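Local coordinates for proximal thread matrix protein 1 (Mytilus galloprovincialis, PDB 4CN9) that is a collagen-binding matrix protein of the mussel byssus that carries zinc at a MIDAS motif, at residues 258-263 with 334-339; 281-286 with 428-433; 302-307 with 329-334. All coordinates share one frame; numbering follows the deposited sequence.

Interaction 1: 258-263 with 334-339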
loop_
_atom_site.group_PDB
_atom_site.type_symbol
_atom_site.label_atom_id
_atom_site.label_comp_id
_atom_site.label_asym_id
_atom_site.label_seq_id
_atom_site.Cartn_x
_atom_site.Cartn_y
_atom_site.Cartn_z
ATOM N N VAL A 258 -9.239 15.404 6.511
ATOM C CA VAL A 258 -10.237 15.031 7.493
ATOM C C VAL A 258 -9.578 15.257 8.832
ATOM O O VAL A 258 -8.727 14.459 9.253
ATOM C CB VAL A 258 -10.636 13.565 7.344
ATOM C CG1 VAL A 258 -11.655 13.177 8.405
ATOM C CG2 VAL A 258 -11.185 13.312 5.929
ATOM N N PHE A 259 -9.912 16.364 9.482
ATOM C CA PHE A 259 -9.182 16.724 10.686
ATOM C C PHE A 259 -9.979 17.111 11.932
ATOM O O PHE A 259 -11.112 17.584 11.877
ATOM C CB PHE A 259 -8.121 17.774 10.387
ATOM C CG PHE A 259 -8.638 19.124 10.036
ATOM C CD1 PHE A 259 -8.865 20.080 11.027
ATOM C CD2 PHE A 259 -8.806 19.496 8.706
ATOM C CE1 PHE A 259 -9.311 21.357 10.698
ATOM C CE2 PHE A 259 -9.248 20.771 8.368
ATOM C CZ PHE A 259 -9.500 21.706 9.363
ATOM N N ASP A 260 -9.305 16.852 13.048
ATOM C CA ASP A 260 -9.764 17.046 14.403
ATOM C C ASP A 260 -10.024 18.524 14.652
ATOM O O ASP A 260 -9.158 19.365 14.404
ATOM C CB ASP A 260 -8.645 16.519 15.307
ATOM C CG ASP A 260 -8.969 16.555 16.777
ATOM O OD1 ASP A 260 -9.998 17.130 17.197
ATOM O OD2 ASP A 260 -8.140 15.979 17.526
ATOM N N ALA A 261 -11.231 18.835 15.117
ATOM C CA ALA A 261 -11.593 20.211 15.469
ATOM C C ALA A 261 -12.117 20.299 16.899
ATOM O O ALA A 261 -12.818 21.246 17.254
ATOM C CB ALA A 261 -12.618 20.769 14.486
ATOM N N SER A 262 -11.754 19.305 17.703
ATOM C CA SER A 262 -12.063 19.246 19.129
ATOM C C SER A 262 -11.435 20.387 19.933
ATOM O O SER A 262 -10.389 20.924 19.574
ATOM C CB SER A 262 -11.542 17.918 19.700
ATOM O OG SER A 262 -11.469 17.966 21.116
ATOM N N SER A 263 -12.078 20.734 21.040
ATOM C CA SER A 263 -11.605 21.795 21.914
ATOM C C SER A 263 -10.303 21.381 22.577
ATOM O O SER A 263 -9.597 22.205 23.142
ATOM C CB SER A 263 -12.648 22.082 22.995
ATOM O OG SER A 263 -12.848 20.925 23.786
ATOM N N GLY A 334 -14.997 18.400 23.462
ATOM C CA GLY A 334 -13.761 17.640 23.476
ATOM C C GLY A 334 -14.004 16.156 23.242
ATOM O O GLY A 334 -13.866 15.338 24.145
ATOM N N GLN A 335 -14.425 15.834 22.025
ATOM C CA GLN A 335 -14.536 14.468 21.548
ATOM C C GLN A 335 -13.876 14.458 20.180
ATOM O O GLN A 335 -13.685 15.515 19.573
ATOM C CB GLN A 335 -15.998 14.046 21.408
ATOM C CG GLN A 335 -16.699 13.721 22.703
ATOM C CD GLN A 335 -18.144 13.344 22.469
ATOM O OE1 GLN A 335 -18.456 12.528 21.583
ATOM N NE2 GLN A 335 -19.045 13.951 23.238
ATOM N N THR A 336 -13.534 13.269 19.694
ATOM C CA THR A 336 -12.933 13.114 18.372
ATOM C C THR A 336 -13.596 11.943 17.622
ATOM O O THR A 336 -13.234 10.786 17.797
ATOM C CB THR A 336 -11.393 12.883 18.449
ATOM O OG1 THR A 336 -11.074 12.070 19.582
ATOM C CG2 THR A 336 -10.647 14.202 18.586
ATOM N N ALA A 337 -14.552 12.263 16.769
ATOM C CA ALA A 337 -15.277 11.255 16.009
ATOM C C ALA A 337 -14.567 10.962 14.688
ATOM O O ALA A 337 -15.017 11.390 13.621
ATOM C CB ALA A 337 -16.693 11.727 15.754
ATOM N N ILE A 338 -13.461 10.234 14.777
ATOM C CA ILE A 338 -12.657 9.855 13.607
ATOM C C ILE A 338 -13.525 9.076 12.636
ATOM O O ILE A 338 -13.479 9.312 11.426
ATOM C CB ILE A 338 -11.450 8.993 14.030
ATOM C CG1 ILE A 338 -10.531 9.772 14.971
ATOM C CG2 ILE A 338 -10.642 8.532 12.840
ATOM C CD1 ILE A 338 -9.531 8.895 15.688
ATOM N N GLY A 339 -14.335 8.157 13.166
ATOM C CA GLY A 339 -15.238 7.382 12.332
ATOM C C GLY A 339 -16.218 8.214 11.526
ATOM O O GLY A 339 -16.449 7.968 10.332
#

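Interaction 2: 281-286 with 428-433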
loop_
_atom_site.group_PDB
_atom_site.type_symbol
_atom_site.label_atom_id
_atom_site.label_comp_id
_atom_site.label_asym_id
_atom_site.label_seq_id
_atom_site.Cartn_x
_atom_site.Cartn_y
_atom_site.Cartn_z
ATOM N N LYS A 281 -2.226 23.956 4.734
ATOM C CA LYS A 281 -1.969 24.978 3.722
ATOM C C LYS A 281 -0.627 24.764 3.007
ATOM O O LYS A 281 -0.532 24.961 1.799
ATOM C CB LYS A 281 -2.036 26.375 4.355
ATOM C CG LYS A 281 -3.448 26.789 4.689
ATOM C CD LYS A 281 -3.515 27.762 5.857
ATOM C CE LYS A 281 -2.594 28.925 5.653
ATOM N NZ LYS A 281 -2.525 29.842 6.820
ATOM N N ASP A 282 0.404 24.354 3.748
ATOM C CA ASP A 282 1.703 24.071 3.149
ATOM C C ASP A 282 1.624 22.906 2.163
ATOM O O ASP A 282 2.260 22.926 1.114
ATOM C CB ASP A 282 2.770 23.800 4.215
ATOM C CG ASP A 282 3.176 25.065 4.980
ATOM O OD1 ASP A 282 2.775 26.165 4.561
ATOM O OD2 ASP A 282 3.891 24.956 6.002
ATOM N N ILE A 283 0.806 21.909 2.483
ATOM C CA ILE A 283 0.581 20.785 1.582
ATOM C C ILE A 283 -0.093 21.235 0.301
ATOM O O ILE A 283 0.310 20.849 -0.802
ATOM C CB ILE A 283 -0.246 19.687 2.293
ATOM C CG1 ILE A 283 0.624 19.054 3.378
ATOM C CG2 ILE A 283 -0.751 18.633 1.295
ATOM C CD1 ILE A 283 -0.122 18.160 4.300
ATOM N N VAL A 284 -1.112 22.078 0.430
ATOM C CA VAL A 284 -1.792 22.608 -0.741
ATOM C C VAL A 284 -0.796 23.287 -1.689
ATOM O O VAL A 284 -0.855 23.111 -2.910
ATOM C CB VAL A 284 -2.923 23.579 -0.335
ATOM C CG1 VAL A 284 -3.431 24.357 -1.526
ATOM C CG2 VAL A 284 -4.073 22.794 0.327
ATOM N N ASP A 285 0.112 24.070 -1.115
ATOM C CA ASP A 285 1.094 24.813 -1.907
ATOM C C ASP A 285 2.055 23.929 -2.694
ATOM O O ASP A 285 2.694 24.401 -3.628
ATOM C CB ASP A 285 1.901 25.763 -1.011
ATOM C CG ASP A 285 1.179 27.070 -0.749
ATOM O OD1 ASP A 285 0.291 27.452 -1.558
ATOM O OD2 ASP A 285 1.514 27.727 0.264
ATOM N N ARG A 286 2.166 22.656 -2.329
ATOM C CA ARG A 286 3.085 21.760 -3.010
ATOM C C ARG A 286 2.502 21.167 -4.282
ATOM O O ARG A 286 3.222 20.539 -5.059
ATOM C CB ARG A 286 3.554 20.649 -2.065
ATOM C CG ARG A 286 4.276 21.186 -0.848
ATOM C CD ARG A 286 5.676 21.641 -1.201
ATOM N NE ARG A 286 6.503 20.500 -1.561
ATOM C CZ ARG A 286 7.309 19.863 -0.721
ATOM N NH1 ARG A 286 7.427 20.264 0.538
ATOM N NH2 ARG A 286 8.008 18.828 -1.150
ATOM N N LYS A 428 8.397 18.199 10.729
ATOM C CA LYS A 428 9.252 17.020 10.644
ATOM C C LYS A 428 8.713 15.909 9.726
ATOM O O LYS A 428 9.486 15.100 9.238
ATOM C CB LYS A 428 9.494 16.468 12.057
ATOM C CG LYS A 428 9.735 14.960 12.145
ATOM C CD LYS A 428 9.969 14.485 13.600
ATOM C CE LYS A 428 8.666 14.121 14.340
ATOM N NZ LYS A 428 8.107 12.770 13.983
ATOM N N ILE A 429 7.397 15.851 9.502
ATOM C CA ILE A 429 6.815 14.775 8.689
ATOM C C ILE A 429 6.289 15.284 7.348
ATOM O O ILE A 429 5.814 14.508 6.525
ATOM C CB ILE A 429 5.641 14.045 9.418
ATOM C CG1 ILE A 429 4.432 14.959 9.557
ATOM C CG2 ILE A 429 6.089 13.497 10.769
ATOM C CD1 ILE A 429 3.236 14.290 10.223
ATOM N N MET A 430 6.391 16.588 7.134
ATOM C CA MET A 430 5.841 17.240 5.952
ATOM C C MET A 430 6.275 16.610 4.625
ATOM O O MET A 430 5.441 16.330 3.761
ATOM C CB MET A 430 6.262 18.708 5.970
ATOM C CG MET A 430 6.012 19.447 4.691
ATOM S SD MET A 430 4.299 19.925 4.657
ATOM C CE MET A 430 4.322 21.185 5.957
ATOM N N GLU A 431 7.574 16.397 4.445
ATOM C CA GLU A 431 8.065 15.896 3.164
ATOM C C GLU A 431 7.511 14.508 2.879
ATOM O O GLU A 431 7.083 14.216 1.764
ATOM C CB GLU A 431 9.595 15.835 3.131
ATOM C CG GLU A 431 10.271 17.184 3.096
ATOM C CD GLU A 431 9.656 18.113 2.074
ATOM O OE1 GLU A 431 9.574 17.728 0.884
ATOM O OE2 GLU A 431 9.237 19.222 2.470
ATOM N N ASP A 432 7.536 13.650 3.891
ATOM C CA ASP A 432 7.026 12.300 3.739
ATOM C C ASP A 432 5.529 12.315 3.459
ATOM O O ASP A 432 5.046 11.533 2.643
ATOM C CB ASP A 432 7.328 11.460 4.983
ATOM C CG ASP A 432 8.786 11.046 5.067
ATOM O OD1 ASP A 432 9.457 11.035 4.016
ATOM O OD2 ASP A 432 9.256 10.724 6.184
ATOM N N VAL A 433 4.788 13.203 4.108
ATOM C CA VAL A 433 3.341 13.243 3.876
ATOM C C VAL A 433 3.027 13.733 2.468
ATOM O O VAL A 433 2.179 13.169 1.805
ATOM C CB VAL A 433 2.581 14.046 4.957
ATOM C CG1 VAL A 433 1.135 14.279 4.554
ATOM C CG2 VAL A 433 2.650 13.304 6.289
#

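Interaction 3: 302-307 with 329-334. Unlike the reference sequence in segment 329-334: Thr329 (reference Ser).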
loop_
_atom_site.group_PDB
_atom_site.type_symbol
_atom_site.label_atom_id
_atom_site.label_comp_id
_atom_site.label_asym_id
_atom_site.label_seq_id
_atom_site.Cartn_x
_atom_site.Cartn_y
_atom_site.Cartn_z
ATOM N N PHE A 302 -13.985 16.905 12.443
ATOM C CA PHE A 302 -14.706 16.082 13.409
ATOM C C PHE A 302 -14.431 16.500 14.847
ATOM O O PHE A 302 -13.336 16.928 15.184
ATOM C CB PHE A 302 -14.440 14.589 13.201
ATOM C CG PHE A 302 -12.986 14.206 13.225
ATOM C CD1 PHE A 302 -12.365 13.877 14.422
ATOM C CD2 PHE A 302 -12.249 14.144 12.052
ATOM C CE1 PHE A 302 -11.031 13.517 14.454
ATOM C CE2 PHE A 302 -10.911 13.782 12.068
ATOM C CZ PHE A 302 -10.297 13.477 13.267
ATOM N N ALA A 303 -15.478 16.436 15.661
ATOM C CA ALA A 303 -15.367 16.621 17.100
ATOM C C ALA A 303 -16.288 15.560 17.675
ATOM O O ALA A 303 -15.993 14.384 17.543
ATOM C CB ALA A 303 -15.762 18.020 17.508
ATOM N N ASP A 304 -17.415 15.923 18.271
ATOM C CA ASP A 304 -18.364 14.868 18.656
ATOM C C ASP A 304 -18.981 14.207 17.427
ATOM O O ASP A 304 -19.303 13.024 17.451
ATOM C CB ASP A 304 -19.466 15.397 19.571
ATOM C CG ASP A 304 -20.133 16.615 19.025
ATOM O OD1 ASP A 304 -19.433 17.476 18.427
ATOM O OD2 ASP A 304 -21.372 16.696 19.171
ATOM N N ARG A 305 -19.154 14.980 16.354
ATOM C CA ARG A 305 -19.697 14.450 15.098
ATOM C C ARG A 305 -18.853 15.014 13.970
ATOM O O ARG A 305 -17.786 15.557 14.244
ATOM C CB ARG A 305 -21.173 14.843 14.940
ATOM C CG ARG A 305 -22.111 14.203 15.983
ATOM C CD ARG A 305 -22.228 12.699 15.803
ATOM N NE ARG A 305 -23.170 12.073 16.755
ATOM C CZ ARG A 305 -22.838 11.523 17.927
ATOM N NH1 ARG A 305 -21.582 11.523 18.351
ATOM N NH2 ARG A 305 -23.777 10.970 18.689
ATOM N N ALA A 306 -19.299 14.880 12.721
ATOM C CA ALA A 306 -18.505 15.364 11.583
ATOM C C ALA A 306 -19.257 16.377 10.716
ATOM O O ALA A 306 -20.484 16.344 10.621
ATOM C CB ALA A 306 -18.004 14.202 10.743
ATOM N N THR A 307 -18.493 17.274 10.087
ATOM C CA THR A 307 -19.047 18.365 9.305
ATOM C C THR A 307 -18.211 18.585 8.064
ATOM O O THR A 307 -16.996 18.766 8.162
ATOM C CB THR A 307 -19.042 19.661 10.150
ATOM O OG1 THR A 307 -19.783 19.432 11.342
ATOM C CG2 THR A 307 -19.628 20.835 9.405
ATOM N N THR A 329 -13.478 26.905 12.177
ATOM C CA THR A 329 -13.494 27.159 13.619
ATOM C C THR A 329 -13.556 25.855 14.413
ATOM O O THR A 329 -14.201 24.906 13.998
ATOM C CB THR A 329 -14.718 28.009 14.023
ATOM O OG1 THR A 329 -15.924 27.284 13.737
ATOM C CG2 THR A 329 -14.741 29.327 13.268
ATOM N N PRO A 330 -12.884 25.811 15.562
ATOM C CA PRO A 330 -12.939 24.577 16.351
ATOM C C PRO A 330 -14.223 24.475 17.158
ATOM O O PRO A 330 -14.897 25.470 17.391
ATOM C CB PRO A 330 -11.725 24.685 17.267
ATOM C CG PRO A 330 -11.448 26.159 17.375
ATOM C CD PRO A 330 -11.962 26.811 16.130
ATOM N N SER A 331 -14.557 23.261 17.568
ATOM C CA SER A 331 -15.717 23.009 18.394
ATOM C C SER A 331 -15.391 23.283 19.858
ATOM O O SER A 331 -14.230 23.301 20.254
ATOM C CB SER A 331 -16.144 21.552 18.215
ATOM O OG SER A 331 -17.230 21.229 19.055
ATOM N N ILE A 332 -16.413 23.481 20.678
ATOM C CA ILE A 332 -16.178 23.582 22.114
ATOM C C ILE A 332 -16.301 22.206 22.786
ATOM O O ILE A 332 -16.103 22.074 23.989
ATOM C CB ILE A 332 -17.110 24.629 22.782
ATOM C CG1 ILE A 332 -18.581 24.290 22.551
ATOM C CG2 ILE A 332 -16.812 26.012 22.230
ATOM C CD1 ILE A 332 -19.533 25.207 23.295
ATOM N N ILE A 333 -16.607 21.181 21.997
ATOM C CA ILE A 333 -16.708 19.816 22.508
ATOM C C ILE A 333 -15.363 19.121 22.412
ATOM O O ILE A 333 -14.673 19.233 21.399
ATOM C CB ILE A 333 -17.711 18.975 21.686
ATOM C CG1 ILE A 333 -19.012 19.753 21.466
ATOM C CG2 ILE A 333 -17.970 17.626 22.362
ATOM C CD1 ILE A 333 -19.758 20.070 22.735
ATOM N N GLY A 334 -14.997 18.400 23.462
ATOM C CA GLY A 334 -13.761 17.640 23.476
ATOM C C GLY A 334 -14.004 16.156 23.242
ATOM O O GLY A 334 -13.866 15.338 24.145
#

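Interaction 1: 258-263 with 334-339
Asp260, the last residue of strand 253-260, meets the methyl of Thr336 where the loop leading into helix 338-349 runs past the end of the strand. From CB, the first torsion (chi1 -176°) sets CG anti to the backbone N, and Asp260 CG comes within 3.4 Å of Thr336 CG2. The two oxygens lie almost equally far from this methyl, which stands off the carboxylate plane, with Asp260 OD1 at 3.3 Å from Thr336 CG2. Asp260 OD1 also accepts a hydrogen bond from Ser262 N (2.8 Å), met nearly along its C-O axis, and so closes an Asx turn. OD2 takes the backbone N of Asp370, giving one bond on each oxygen, which should restrict rotation of the carboxylate. Thr336 turns its hydroxyl elsewhere, OG1 bonding to Gln372 O. Next along, Ser262 CB packs on Gln335 O at 3.2 Å, while Ser262 OG is hydrogen-bonded to Ser264 N. Ser262 OG rests 3.3 Å from Gly334 CA. The DxSxS spacing of Asp260, Ser262 and Ser264, with Thr336 and Asp370 close by, is consistent with the second domain's counterpart of the metal-ion-dependent adhesion site (MIDAS), which holds zinc in the first von Willebrand factor type A domain.

Interaction 2: 281-286 with 428-433
Two helices of the alpha/beta core of the second von Willebrand factor type A domain, 272-285 and 430-437, are joined here by Met430, which reaches across to Asp282 and Ile283, and by an ion pair between Arg286 and Glu431. Met430 leaves its backbone with CG anti to N (chi1 168°), then bends at both later torsions, which carries its end against the neighbouring helix. The terminal methyl presses on the CB of Asp282, with Asp282 CB 3.5 Å from Met430 CE, and the two side chains cross at about a right angle. Behind the methyl, the sulfur packs on Ile283, Met430 SD lying 4.0 Å from Ile283 CG1. The same isoleucine extends its tip deeper, where Ile283 CD1 meets Val433 CG1 at 4.1 Å. Phe279, one turn back on helix 272-285, also touches Met430, and Val433 leans on Ile396 of strand 391-398, so this apolar layer continues to the sheet.

Toward solvent, Arg286 grips Glu431 end-on with two nitrogens. NH1 of Arg286 donates to OE2 of Glu431 over 2.8 Å, and NH2 of Arg286 to OE1 of Glu431 over 2.8 Å. Both bonds are close to straight, OE1 uses its syn lone pair, and the guanidinium and carboxylate planes differ by 15°. Such a paired, nearly coplanar bridge limits rotation of both groups and is a feature of this contact. The apolar part shows the helices packed against a central, mainly parallel sheet in the Rossmann-like von Willebrand factor type A fold.

Interaction 3: 302-307 with 329-334
Asp304 and Ile333 come together through their first torsions: chi1 of 51° places the carboxylate carbon of Asp304 between its backbone N and carbonyl carbon, while in Ile333 a chi1 of -47° leaves CG1 beside the backbone N and CG2 beside the carbonyl carbon. Both branches of the isoleucine therefore face the aspartate, and the two side chains meet at a slant. Asp304 OD1 lies 3.8 Å from Ile333 CG1, and the stem of the aspartate takes the other branch, with Asp304 CB 3.9 Å from Ile333 CG2. Beside this pair a smaller contact forms as Ala303 CB abuts Ser331 CB at 3.6 Å.

Ser331 OG borders Ala303 CB and also accepts from Ile333 N at 3.0 Å with an angle of 166° at the hydrogen, an ST turn that sets the isoleucine's backbone in position. On the other side, the tight link between strands 295-302 and 306-310 is closed by Ala303 N, which bonds to Arg305 O over 2.8 Å. The carbonyl of Asp304 is gripped as well, by Arg305 NH1 from above its plane and by Asn374 ND2. A glycine here removes the CB and carboxylate, which would probably open a gap beside Ile333 and let its side chain turn more freely.

The loop has bonds to the Ala261 region, through Ser331 to Ala261 and weakly to Ser262 and Ser263. Between the two segments themselves no hydrogen bond or ion pair forms: the carboxylate contributes its bulk, and the contact is van der Waals alone.

In the fold
All three contacts lie in the second von Willebrand factor type A domain. Interactions 1 and 3 are neighbours, their centres 6 Å apart: the segments of interaction 3 fall between those of interaction 1 in sequence, meeting at Gly334. Two probable hydrogen bonds tie them, Ala337 N to Ala303 O and Ala261 O to Ser331 N, each 2.7 Å, and the two contacts adjoin around the presumed MIDAS of this domain. Interaction 2 stands apart, its centre about 21 Å from that of interaction 1 and about 24 Å from that of interaction 3, with no touch; its helix 272-285 follows strand 253-260 in the chain. The observed zinc sites are remote from all three.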